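Local structure of dipeptide Epimerase (Enterococcus faecalis V583, 3JZU) at residues Asn127-Asp132 with Thr315-Asp320; Thr131-Gly136 with Asp156-Lys161; Glu296-Ile301 with Glu326-Thr331; Asp320-Leu325 with Gly332-Glu337. The protein belongs to the mandelate racemase/muconate lactonizing enzyme family of the enolase superfamily, pairing an N-terminal domain with a TIM-barrel-type C-terminal domain. All blocks are in the same frame, centred on the assembly; numbering follows the deposited sequence.

Contact 1 (Asn127-Asp132 with Thr315-Asp320); sequences NQVITD and TRADLD. With LEU (leucine), chain I.
The hydroxyl of T131 accepts the backbone N-H of L319, with OG1 2.8 Å from L319 N and an N-H...O angle of 155°. The same oxygen donates to the carbonyl O of its neighbour D132, again over 2.8 Å, and these two bonds fix its rotation. OG1 lies anti to T131 N (chi1 179°), which turns it toward L319 N and leaves CG2 near L319 O. One residue on, D132 N donates to A317 O at 3.1 Å. The carboxylates of D132 and D318 approach at an angle, their planes 55° apart and their OD1 atoms 2.5 Å from each other. D132 also pairs with R187 and D318 with K159, so each acid has a cationic partner. The bound leucine stands beyond them: its N donates to D318 OD2 at 2.6 Å and to D320 OD1 at 2.8 Å, while D320 OD2 takes the backbone N of T134. Behind this polar end V129 CG2 presses on A317 CB at 3.3 Å, closer than usual van der Waals contact, and A317 CB also faces the backbone O of I130. L319 leans on I301, A304 and A305 of helix 298-310. Joining the first barrel strand, 128-135, to the eighth, 314-317, is the closure of a TIM-type barrel, here made where the strand ends open onto the ligand site.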
loop_
_atom_site.group_PDB
_atom_site.type_symbol
_atom_site.label_atom_id
_atom_site.label_comp_id
_atom_site.label_asym_id
_atom_site.label_seq_id
_atom_site.Cartn_x
_atom_site.Cartn_y
_atom_site.Cartn_z
ATOM N N ASN A 127 4.944 -11.594 13.307
ATOM C CA ASN A 127 3.627 -11.163 13.797
ATOM C C ASN A 127 3.543 -9.647 13.947
ATOM O O ASN A 127 2.723 -9.131 14.705
ATOM C CB ASN A 127 3.311 -11.805 15.156
ATOM C CG ASN A 127 4.369 -11.518 16.206
ATOM O OD1 ASN A 127 5.263 -10.701 16.001
ATOM N ND2 ASN A 127 4.272 -12.198 17.342
ATOM N N GLN A 128 4.396 -8.932 13.233
ATOM C CA GLN A 128 4.399 -7.479 13.313
ATOM C C GLN A 128 5.155 -6.906 12.144
ATOM O O GLN A 128 5.884 -7.614 11.452
ATOM C CB GLN A 128 5.076 -7.017 14.609
ATOM C CG GLN A 128 6.492 -7.560 14.765
ATOM C CD GLN A 128 7.146 -7.135 16.063
ATOM O OE1 GLN A 128 6.583 -7.319 17.143
ATOM N NE2 GLN A 128 8.344 -6.570 15.967
ATOM N N VAL A 129 4.982 -5.611 11.931
ATOM C CA VAL A 129 5.678 -4.934 10.858
ATOM C C VAL A 129 6.064 -3.534 11.320
ATOM O O VAL A 129 5.336 -2.897 12.083
ATOM C CB VAL A 129 4.797 -4.852 9.593
ATOM C CG1 VAL A 129 3.482 -4.193 9.927
ATOM C CG2 VAL A 129 5.517 -4.071 8.508
ATOM N N ILE A 130 7.226 -3.075 10.872
ATOM C CA ILE A 130 7.714 -1.747 11.210
ATOM C C ILE A 130 7.491 -0.894 9.966
ATOM O O ILE A 130 7.986 -1.209 8.893
ATOM C CB ILE A 130 9.223 -1.771 11.568
ATOM C CG1 ILE A 130 9.445 -2.594 12.843
ATOM C CG2 ILE A 130 9.740 -0.343 11.773
ATOM C CD1 ILE A 130 10.894 -2.644 13.293
ATOM N N THR A 131 6.729 0.180 10.103
ATOM C CA THR A 131 6.448 1.028 8.958
ATOM C C THR A 131 7.160 2.366 9.004
ATOM O O THR A 131 7.568 2.841 10.068
ATOM C CB THR A 131 4.933 1.308 8.836
ATOM O OG1 THR A 131 4.686 2.174 7.719
ATOM C CG2 THR A 131 4.419 1.983 10.100
ATOM N N ASP A 132 7.311 2.972 7.833
ATOM C CA ASP A 132 7.918 4.289 7.748
ATOM C C ASP A 132 6.725 5.219 7.868
ATOM O O ASP A 132 5.607 4.781 8.161
ATOM C CB ASP A 132 8.593 4.508 6.380
ATOM C CG ASP A 132 7.611 4.437 5.202
ATOM O OD1 ASP A 132 6.427 4.803 5.368
ATOM O OD2 ASP A 132 8.030 4.031 4.093
ATOM N N THR A 315 10.023 -7.009 2.676
ATOM C CA THR A 315 10.982 -6.483 3.638
ATOM C C THR A 315 10.811 -5.049 4.083
ATOM O O THR A 315 11.448 -4.626 5.038
ATOM C CB THR A 315 12.399 -6.628 3.077
ATOM O OG1 THR A 315 12.512 -5.836 1.890
ATOM C CG2 THR A 315 12.686 -8.086 2.727
ATOM N N ARG A 316 9.970 -4.295 3.393
ATOM C CA ARG A 316 9.752 -2.906 3.751
ATOM C C ARG A 316 8.268 -2.641 3.899
ATOM O O ARG A 316 7.443 -3.372 3.347
ATOM C CB ARG A 316 10.312 -1.982 2.673
ATOM C CG ARG A 316 11.832 -1.985 2.541
ATOM C CD ARG A 316 12.234 -0.979 1.464
ATOM N NE ARG A 316 13.680 -0.819 1.339
ATOM C CZ ARG A 316 14.480 -1.654 0.680
ATOM N NH1 ARG A 316 13.983 -2.727 0.077
ATOM N NH2 ARG A 316 15.782 -1.403 0.613
ATOM N N ALA A 317 7.927 -1.597 4.645
ATOM C CA ALA A 317 6.526 -1.249 4.824
ATOM C C ALA A 317 6.288 0.251 4.852
ATOM O O ALA A 317 7.057 1.014 5.435
ATOM C CB ALA A 317 5.984 -1.880 6.101
ATOM N N ASP A 318 5.198 0.656 4.209
ATOM C CA ASP A 318 4.773 2.044 4.149
ATOM C C ASP A 318 3.257 1.975 4.358
ATOM O O ASP A 318 2.480 2.103 3.408
ATOM C CB ASP A 318 5.119 2.646 2.776
ATOM C CG ASP A 318 4.580 4.064 2.596
ATOM O OD1 ASP A 318 4.759 4.889 3.508
ATOM O OD2 ASP A 318 3.989 4.359 1.532
ATOM N N LEU A 319 2.859 1.726 5.606
ATOM C CA LEU A 319 1.450 1.611 5.988
ATOM C C LEU A 319 1.162 2.690 7.027
ATOM O O LEU A 319 1.091 2.415 8.230
ATOM C CB LEU A 319 1.196 0.223 6.580
ATOM C CG LEU A 319 1.604 -0.918 5.648
ATOM C CD1 LEU A 319 1.427 -2.276 6.328
ATOM C CD2 LEU A 319 0.761 -0.824 4.384
ATOM N N ASP A 320 0.976 3.908 6.533
ATOM C CA ASP A 320 0.750 5.070 7.375
ATOM C C ASP A 320 -0.580 5.783 7.127
ATOM O O ASP A 320 -0.777 6.902 7.583
ATOM C CB ASP A 320 1.924 6.053 7.186
ATOM C CG ASP A 320 2.169 6.416 5.719
ATOM O OD1 ASP A 320 1.591 5.761 4.826
ATOM O OD2 ASP A 320 2.958 7.358 5.454
HETATM N N LEU I . 2.292 6.258 2.117
HETATM C CA LEU I . 1.124 6.650 1.271
HETATM C C LEU I . 1.521 6.824 -0.196
HETATM O O LEU I . 2.576 7.391 -0.494
HETATM C CB LEU I . 0.532 7.976 1.770
HETATM C CG LEU I . 0.034 8.083 3.213
HETATM C CD1 LEU I . -0.540 9.469 3.459
HETATM C CD2 LEU I . -1.024 7.024 3.468
#

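Contact 2 (Thr131-Gly136 with Asp156-Lys161); sequences TDITLG and DTLKIK. With TYR (tyrosine), chain J; LEU (leucine), chain I.
K159 N donates the straightest bond of this strand pair, to I133 O at 2.9 Å with an N-H...O angle of 178°. K159 O in turn accepts L135 N at 2.8 Å, and L135 O takes K161 N at 3.2 Å. Only a weak bond, from I133 N to T157 O, continues the ladder toward D132. The strands run parallel with helix 140-152 between them in sequence, the beta-alpha-beta unit from which a TIM-type barrel is built. That helix covers the face carrying L135, L158 and I160. On the other face T134 and K159 lie side by side, T134 OG1 3.3 Å from K159 CD, and the same hydroxyl accepts the bound leucine N at 3.1 Å. Extended throughout, K159 carries NZ to the bound tyrosine O at 3.0 Å; D318 and E215 form salt bridges with this ammonium. K161 is bent at chi2 (-69°), passing T134 CG2 closely before its NZ donates to the leucine O at 2.9 Å. D189 and N191 are further hydrogen-bond partners of K161 NZ.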
loop_
_atom_site.group_PDB
_atom_site.type_symbol
_atom_site.label_atom_id
_atom_site.label_comp_id
_atom_site.label_asym_id
_atom_site.label_seq_id
_atom_site.Cartn_x
_atom_site.Cartn_y
_atom_site.Cartn_z
ATOM N N THR A 131 6.729 0.180 10.103
ATOM C CA THR A 131 6.448 1.028 8.958
ATOM C C THR A 131 7.160 2.366 9.004
ATOM O O THR A 131 7.568 2.841 10.068
ATOM C CB THR A 131 4.933 1.308 8.836
ATOM O OG1 THR A 131 4.686 2.174 7.719
ATOM C CG2 THR A 131 4.419 1.983 10.100
ATOM N N ASP A 132 7.311 2.972 7.833
ATOM C CA ASP A 132 7.918 4.289 7.748
ATOM C C ASP A 132 6.725 5.219 7.868
ATOM O O ASP A 132 5.607 4.781 8.161
ATOM C CB ASP A 132 8.593 4.508 6.380
ATOM C CG ASP A 132 7.611 4.437 5.202
ATOM O OD1 ASP A 132 6.427 4.803 5.368
ATOM O OD2 ASP A 132 8.030 4.031 4.093
ATOM N N ILE A 133 6.963 6.502 7.665
ATOM C CA ILE A 133 5.881 7.465 7.660
ATOM C C ILE A 133 6.266 8.431 6.560
ATOM O O ILE A 133 7.442 8.806 6.425
ATOM C CB ILE A 133 5.691 8.190 9.022
ATOM C CG1 ILE A 133 4.513 9.165 8.904
ATOM C CG2 ILE A 133 6.970 8.899 9.446
ATOM C CD1 ILE A 133 3.974 9.636 10.247
ATOM N N THR A 134 5.284 8.777 5.736
ATOM C CA THR A 134 5.492 9.675 4.608
ATOM C C THR A 134 5.295 11.143 4.974
ATOM O O THR A 134 4.387 11.483 5.735
ATOM C CB THR A 134 4.512 9.340 3.450
ATOM O OG1 THR A 134 4.694 7.975 3.049
ATOM C CG2 THR A 134 4.759 10.258 2.239
ATOM N N LEU A 135 6.165 11.996 4.431
ATOM C CA LEU A 135 6.092 13.444 4.619
ATOM C C LEU A 135 5.603 13.986 3.273
ATOM O O LEU A 135 6.203 13.691 2.238
ATOM C CB LEU A 135 7.476 14.037 4.910
ATOM C CG LEU A 135 8.260 13.574 6.143
ATOM C CD1 LEU A 135 9.638 14.232 6.140
ATOM C CD2 LEU A 135 7.513 13.930 7.395
ATOM N N GLY A 136 4.525 14.768 3.286
ATOM C CA GLY A 136 3.993 15.317 2.050
ATOM C C GLY A 136 4.846 16.451 1.510
ATOM O O GLY A 136 5.641 17.035 2.249
ATOM N N ASP A 156 12.308 5.641 12.401
ATOM C CA ASP A 156 13.697 5.589 11.953
ATOM C C ASP A 156 13.809 5.596 10.426
ATOM O O ASP A 156 14.910 5.643 9.878
ATOM C CB ASP A 156 14.406 4.349 12.505
ATOM C CG ASP A 156 14.666 4.440 13.997
ATOM O OD1 ASP A 156 15.024 5.538 14.477
ATOM O OD2 ASP A 156 14.527 3.406 14.688
ATOM N N THR A 157 12.673 5.527 9.745
ATOM C CA THR A 157 12.660 5.573 8.290
ATOM C C THR A 157 11.580 6.545 7.838
ATOM O O THR A 157 10.416 6.402 8.210
ATOM C CB THR A 157 12.365 4.203 7.664
ATOM O OG1 THR A 157 13.345 3.248 8.094
ATOM C CG2 THR A 157 12.408 4.315 6.146
ATOM N N LEU A 158 11.967 7.529 7.031
ATOM C CA LEU A 158 11.026 8.531 6.535
ATOM C C LEU A 158 10.885 8.438 5.022
ATOM O O LEU A 158 11.878 8.290 4.316
ATOM C CB LEU A 158 11.520 9.937 6.891
ATOM C CG LEU A 158 11.831 10.207 8.369
ATOM C CD1 LEU A 158 12.466 11.582 8.519
ATOM C CD2 LEU A 158 10.557 10.108 9.205
ATOM N N LYS A 159 9.655 8.531 4.529
ATOM C CA LYS A 159 9.410 8.499 3.089
ATOM C C LYS A 159 9.161 9.943 2.670
ATOM O O LYS A 159 8.189 10.568 3.106
ATOM C CB LYS A 159 8.192 7.624 2.765
ATOM C CG LYS A 159 7.842 7.567 1.286
ATOM C CD LYS A 159 6.822 6.461 1.000
ATOM C CE LYS A 159 6.380 6.480 -0.454
ATOM N NZ LYS A 159 5.444 5.367 -0.813
ATOM N N ILE A 160 10.054 10.466 1.837
ATOM C CA ILE A 160 9.987 11.850 1.373
ATOM C C ILE A 160 9.341 11.999 0.009
ATOM O O ILE A 160 9.802 11.425 -0.978
ATOM C CB ILE A 160 11.398 12.471 1.264
ATOM C CG1 ILE A 160 12.129 12.375 2.604
ATOM C CG2 ILE A 160 11.292 13.913 0.806
ATOM C CD1 ILE A 160 13.582 12.900 2.548
ATOM N N LYS A 161 8.268 12.779 -0.046
ATOM C CA LYS A 161 7.599 13.021 -1.308
ATOM C C LYS A 161 8.325 14.168 -1.997
ATOM O O LYS A 161 8.701 15.148 -1.353
ATOM C CB LYS A 161 6.133 13.384 -1.067
ATOM C CG LYS A 161 5.280 12.195 -0.623
ATOM C CD LYS A 161 5.107 11.184 -1.764
ATOM C CE LYS A 161 4.319 9.959 -1.301
ATOM N NZ LYS A 161 4.121 8.960 -2.401
HETATM N N TYR J . 0.670 6.344 -1.102
HETATM C CA TYR J . 0.896 6.473 -2.544
HETATM C C TYR J . 2.337 6.186 -2.975
HETATM O O TYR J . 2.952 5.266 -2.397
HETATM C CB TYR J . 0.508 7.881 -3.005
HETATM C CG TYR J . -0.931 8.267 -2.726
HETATM C CD1 TYR J . -1.243 9.535 -2.240
HETATM C CD2 TYR J . -1.983 7.385 -2.981
HETATM C CE1 TYR J . -2.565 9.920 -2.012
HETATM C CE2 TYR J . -3.314 7.763 -2.761
HETATM C CZ TYR J . -3.595 9.034 -2.275
HETATM O OH TYR J . -4.903 9.435 -2.062
HETATM O OXT TYR J . 2.822 6.882 -3.898
HETATM N N LEU I . 2.292 6.258 2.117
HETATM C CA LEU I . 1.124 6.650 1.271
HETATM C C LEU I . 1.521 6.824 -0.196
HETATM O O LEU I . 2.576 7.391 -0.494
HETATM C CB LEU I . 0.532 7.976 1.770
HETATM C CG LEU I . 0.034 8.083 3.213
HETATM C CD1 LEU I . -0.540 9.469 3.459
HETATM C CD2 LEU I . -1.024 7.024 3.468
#

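Contact 3 (Glu296-Ile301 with Glu326-Thr331); sequences ETTIGI and ETAPVT
The hydroxyl of T297 is hydrogen-bonded to E47 OE2, and its OG1 also lies 3.4 Å from P329 CG. With chi1 at 66°, OG1 sits between the backbone N and the carbonyl carbon, and both CB and OG1 face the CG-CD side of the proline ring. T297 occupies the N-cap position of helix 298-310, yet its side chain makes no capping bond. At this first turn E47 OE1 accepts G300 N, while T297 O receives I301 N at 3.0 Å within the helix. The rest of the contact is van der Waals packing: T298 OG1 lies 4.1 Å from A328 CB, a loose approach. V330 crosses I299 at about a right angle, its CG2 coming to 4.0 Å from I299 CG1. The loop 326-331 therefore lies against the beginning of the helix through a proline, an alanine and a valine. Around it stand the strands of the N-terminal sheet: I13 of strand 3-21 touches T297 and P329, I33 of strand 24-38 touches I299 and P329, and strand 43-48 supplies E47, so that the helix start, the loop and the N-terminal domain meet here.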
loop_
_atom_site.group_PDB
_atom_site.type_symbol
_atom_site.label_atom_id
_atom_site.label_comp_id
_atom_site.label_asym_id
_atom_site.label_seq_id
_atom_site.Cartn_x
_atom_site.Cartn_y
_atom_site.Cartn_z
ATOM N N GLU A 296 -7.393 4.599 2.506
ATOM C CA GLU A 296 -7.694 3.390 3.264
ATOM C C GLU A 296 -7.711 3.642 4.753
ATOM O O GLU A 296 -7.092 4.584 5.232
ATOM C CB GLU A 296 -6.663 2.306 2.971
ATOM C CG GLU A 296 -6.544 1.932 1.526
ATOM C CD GLU A 296 -5.478 0.873 1.338
ATOM O OE1 GLU A 296 -5.658 -0.238 1.893
ATOM O OE2 GLU A 296 -4.463 1.165 0.665
ATOM N N THR A 297 -8.423 2.790 5.482
ATOM C CA THR A 297 -8.494 2.906 6.933
ATOM C C THR A 297 -7.976 1.637 7.592
ATOM O O THR A 297 -7.267 0.852 6.962
ATOM C CB THR A 297 -9.928 3.174 7.406
ATOM O OG1 THR A 297 -10.753 2.033 7.124
ATOM C CG2 THR A 297 -10.481 4.404 6.700
ATOM N N THR A 298 -8.332 1.438 8.857
ATOM C CA THR A 298 -7.878 0.278 9.620
ATOM C C THR A 298 -8.018 -1.071 8.919
ATOM O O THR A 298 -7.129 -1.921 9.008
ATOM C CB THR A 298 -8.627 0.163 10.953
ATOM O OG1 THR A 298 -8.781 1.466 11.531
ATOM C CG2 THR A 298 -7.845 -0.730 11.902
ATOM N N ILE A 299 -9.139 -1.274 8.239
ATOM C CA ILE A 299 -9.382 -2.535 7.554
ATOM C C ILE A 299 -8.305 -2.817 6.504
ATOM O O ILE A 299 -7.607 -3.836 6.579
ATOM C CB ILE A 299 -10.794 -2.540 6.918
ATOM C CG1 ILE A 299 -11.842 -2.343 8.024
ATOM C CG2 ILE A 299 -11.043 -3.856 6.184
ATOM C CD1 ILE A 299 -13.263 -2.243 7.538
ATOM N N GLY A 300 -8.151 -1.906 5.546
ATOM C CA GLY A 300 -7.145 -2.097 4.508
ATOM C C GLY A 300 -5.722 -2.192 5.036
ATOM O O GLY A 300 -4.940 -3.044 4.605
ATOM N N ILE A 301 -5.391 -1.323 5.984
ATOM C CA ILE A 301 -4.057 -1.295 6.570
ATOM C C ILE A 301 -3.733 -2.564 7.354
ATOM O O ILE A 301 -2.641 -3.131 7.208
ATOM C CB ILE A 301 -3.896 -0.063 7.480
ATOM C CG1 ILE A 301 -4.016 1.213 6.640
ATOM C CG2 ILE A 301 -2.556 -0.090 8.184
ATOM C CD1 ILE A 301 -2.909 1.369 5.583
ATOM N N GLU A 326 -9.038 11.102 11.075
ATOM C CA GLU A 326 -9.649 11.797 12.204
ATOM C C GLU A 326 -10.317 10.786 13.131
ATOM O O GLU A 326 -10.322 10.954 14.352
ATOM C CB GLU A 326 -10.706 12.786 11.712
ATOM C CG GLU A 326 -10.158 13.978 10.948
ATOM C CD GLU A 326 -9.983 15.201 11.827
ATOM O OE1 GLU A 326 -9.118 15.172 12.733
ATOM O OE2 GLU A 326 -10.727 16.190 11.610
ATOM N N THR A 327 -10.874 9.735 12.534
ATOM C CA THR A 327 -11.582 8.692 13.271
ATOM C C THR A 327 -11.306 7.302 12.696
ATOM O O THR A 327 -10.779 7.174 11.588
ATOM C CB THR A 327 -13.094 8.927 13.186
ATOM O OG1 THR A 327 -13.500 8.834 11.813
ATOM C CG2 THR A 327 -13.458 10.332 13.706
ATOM N N ALA A 328 -11.674 6.269 13.455
ATOM C CA ALA A 328 -11.519 4.884 13.019
ATOM C C ALA A 328 -12.931 4.327 12.827
ATOM O O ALA A 328 -13.782 4.455 13.715
ATOM C CB ALA A 328 -10.764 4.069 14.071
ATOM N N PRO A 329 -13.196 3.700 11.665
ATOM C CA PRO A 329 -14.507 3.129 11.342
ATOM C C PRO A 329 -14.918 1.861 12.079
ATOM O O PRO A 329 -16.102 1.539 12.157
ATOM C CB PRO A 329 -14.427 2.920 9.830
ATOM C CG PRO A 329 -12.973 2.590 9.624
ATOM C CD PRO A 329 -12.281 3.607 10.513
ATOM N N VAL A 330 -13.944 1.141 12.616
ATOM C CA VAL A 330 -14.212 -0.097 13.348
ATOM C C VAL A 330 -13.223 -0.177 14.501
ATOM O O VAL A 330 -12.273 0.615 14.555
ATOM C CB VAL A 330 -14.023 -1.340 12.442
ATOM C CG1 VAL A 330 -15.074 -1.357 11.346
ATOM C CG2 VAL A 330 -12.613 -1.335 11.832
ATOM N N THR A 331 -13.444 -1.108 15.430
ATOM C CA THR A 331 -12.522 -1.283 16.551
ATOM C C THR A 331 -11.529 -2.362 16.138
ATOM O O THR A 331 -11.765 -3.075 15.163
ATOM C CB THR A 331 -13.245 -1.750 17.840
ATOM O OG1 THR A 331 -13.848 -3.031 17.612
ATOM C CG2 THR A 331 -14.333 -0.741 18.238
#

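Contact 4 (Asp320-Leu325 with Gly332-Glu337); sequences DATFGL and GGVSLE. With LEU (leucine), chain I.
T322 points its hydroxyl across to the other arm of the loop, where OG1 donates to S335 O at 2.9 Å; the donor arrives tilted 31° from the plane of that carbonyl. The torsion of T322 (chi1 64°) sets OG1 between its backbone N and carbonyl carbon, and from there the oxygen also passes V334 CG1 at 3.9 Å, the two side chains crossing at about a right angle. L325 and L336 meet in the same perpendicular manner: L336 CD2 reaches L325 CB at 3.9 Å and also lies near the backbone O of T322. The ring of F323 meets backbone oxygens: its CE1 comes to 3.2 Å from E337 O, which approaches obliquely, while L336 O stands at the ring edge, near its plane. One face of the ring is taken by D320 CA, 3.5 Å above the plane and offset toward the rim, so the ring lies against the backbone just ahead of the 3-10 turn. That turn, 322-324, is held by bonds such as F323 N to D320 O and L325 N to T322 O. A321 meets the bound leucine, its CA 3.4 Å from the ligand CD2. The two arms belong to the long loop between strands 314-317 and 341-343. F323 rests on T131 and I133 of strand 128-135, I301 of helix 298-310 touches A321, T322 and V334, and L325 packs on I13 and L15 of strand 3-21.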
loop_
_atom_site.group_PDB
_atom_site.type_symbol
_atom_site.label_atom_id
_atom_site.label_comp_id
_atom_site.label_asym_id
_atom_site.label_seq_id
_atom_site.Cartn_x
_atom_site.Cartn_y
_atom_site.Cartn_z
ATOM N N ASP A 320 0.976 3.908 6.533
ATOM C CA ASP A 320 0.750 5.070 7.375
ATOM C C ASP A 320 -0.580 5.783 7.127
ATOM O O ASP A 320 -0.777 6.902 7.583
ATOM C CB ASP A 320 1.924 6.053 7.186
ATOM C CG ASP A 320 2.169 6.416 5.719
ATOM O OD1 ASP A 320 1.591 5.761 4.826
ATOM O OD2 ASP A 320 2.958 7.358 5.454
ATOM N N ALA A 321 -1.506 5.140 6.428
ATOM C CA ALA A 321 -2.783 5.790 6.166
ATOM C C ALA A 321 -3.586 6.104 7.436
ATOM O O ALA A 321 -4.242 7.147 7.501
ATOM C CB ALA A 321 -3.625 4.946 5.212
ATOM N N THR A 322 -3.541 5.226 8.439
ATOM C CA THR A 322 -4.316 5.463 9.658
ATOM C C THR A 322 -3.814 6.632 10.483
ATOM O O THR A 322 -4.591 7.236 11.236
ATOM C CB THR A 322 -4.361 4.226 10.603
ATOM O OG1 THR A 322 -3.042 3.927 11.073
ATOM C CG2 THR A 322 -4.940 3.020 9.887
ATOM N N PHE A 323 -2.531 6.961 10.352
ATOM C CA PHE A 323 -1.965 8.065 11.128
ATOM C C PHE A 323 -2.624 9.407 10.808
ATOM O O PHE A 323 -2.596 10.329 11.623
ATOM C CB PHE A 323 -0.454 8.184 10.889
ATOM C CG PHE A 323 0.307 6.880 11.050
ATOM C CD1 PHE A 323 -0.202 5.841 11.820
ATOM C CD2 PHE A 323 1.545 6.713 10.441
ATOM C CE1 PHE A 323 0.510 4.650 11.984
ATOM C CE2 PHE A 323 2.269 5.521 10.599
ATOM C CZ PHE A 323 1.742 4.492 11.374
ATOM N N GLY A 324 -3.207 9.516 9.619
ATOM C CA GLY A 324 -3.842 10.763 9.226
ATOM C C GLY A 324 -5.352 10.802 9.367
ATOM O O GLY A 324 -5.971 11.820 9.058
ATOM N N LEU A 325 -5.949 9.713 9.842
ATOM C CA LEU A 325 -7.401 9.652 9.995
ATOM C C LEU A 325 -7.945 10.360 11.238
ATOM O O LEU A 325 -7.398 10.225 12.329
ATOM C CB LEU A 325 -7.856 8.197 10.030
ATOM C CG LEU A 325 -7.570 7.329 8.805
ATOM C CD1 LEU A 325 -8.068 5.909 9.077
ATOM C CD2 LEU A 325 -8.255 7.917 7.588
ATOM N N GLY A 332 -10.423 -2.467 16.872
ATOM C CA GLY A 332 -9.404 -3.466 16.574
ATOM C C GLY A 332 -8.473 -3.085 15.430
ATOM O O GLY A 332 -8.549 -1.975 14.901
ATOM N N GLY A 333 -7.591 -4.009 15.050
ATOM C CA GLY A 333 -6.660 -3.753 13.957
ATOM C C GLY A 333 -5.606 -2.709 14.278
ATOM O O GLY A 333 -5.391 -2.373 15.442
ATOM N N VAL A 334 -4.933 -2.201 13.248
ATOM C CA VAL A 334 -3.912 -1.176 13.440
ATOM C C VAL A 334 -4.606 0.115 13.882
ATOM O O VAL A 334 -5.565 0.553 13.261
ATOM C CB VAL A 334 -3.124 -0.928 12.139
ATOM C CG1 VAL A 334 -2.213 0.291 12.290
ATOM C CG2 VAL A 334 -2.295 -2.178 11.798
ATOM N N SER A 335 -4.122 0.716 14.964
ATOM C CA SER A 335 -4.740 1.927 15.483
ATOM C C SER A 335 -4.355 3.214 14.764
ATOM O O SER A 335 -3.490 3.233 13.891
ATOM C CB SER A 335 -4.434 2.073 16.970
ATOM O OG SER A 335 -3.054 2.247 17.166
ATOM N N LEU A 336 -5.013 4.299 15.159
ATOM C CA LEU A 336 -4.778 5.598 14.554
ATOM C C LEU A 336 -3.480 6.215 15.034
ATOM O O LEU A 336 -3.005 7.189 14.462
ATOM C CB LEU A 336 -5.923 6.545 14.899
ATOM C CG LEU A 336 -7.351 6.092 14.601
ATOM C CD1 LEU A 336 -8.298 7.183 15.102
ATOM C CD2 LEU A 336 -7.542 5.858 13.091
ATOM N N GLU A 337 -2.912 5.655 16.093
ATOM C CA GLU A 337 -1.681 6.189 16.652
ATOM C C GLU A 337 -0.508 6.177 15.674
ATOM O O GLU A 337 -0.234 5.167 15.023
ATOM C CB GLU A 337 -1.314 5.413 17.918
ATOM C CG GLU A 337 0.086 5.698 18.436
ATOM C CD GLU A 337 0.382 4.988 19.747
ATOM O OE1 GLU A 337 -0.224 3.926 20.000
ATOM O OE2 GLU A 337 1.230 5.485 20.519
HETATM N N LEU I . 2.292 6.258 2.117
HETATM C CA LEU I . 1.124 6.650 1.271
HETATM C C LEU I . 1.521 6.824 -0.196
HETATM O O LEU I . 2.576 7.391 -0.494
HETATM C CB LEU I . 0.532 7.976 1.770
HETATM C CG LEU I . 0.034 8.083 3.213
HETATM C CD1 LEU I . -0.540 9.469 3.459
HETATM C CD2 LEU I . -1.024 7.024 3.468
#

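Contacts 1 and 2 share T131 and D132 on strand 128-135, with centres 11 Å apart, and join this strand to its two barrel neighbours, 314-317 and 157-161. Contacts 3 and 4 lie close together, centres 6 Å apart, where the loop after strand 314-317 folds against the start of helix 298-310; their segments alternate along the chain. Contact 4 begins at D320, where contact 1 ends, and the centres of these two are 12 Å apart. Contacts 2 and 3 are the most distant, with centres 20 Å apart and no touch. Contacts 1, 2 and 4 all reach the bound leucine, so barrel closure and the loop after the last barrel strand converge on one ligand site.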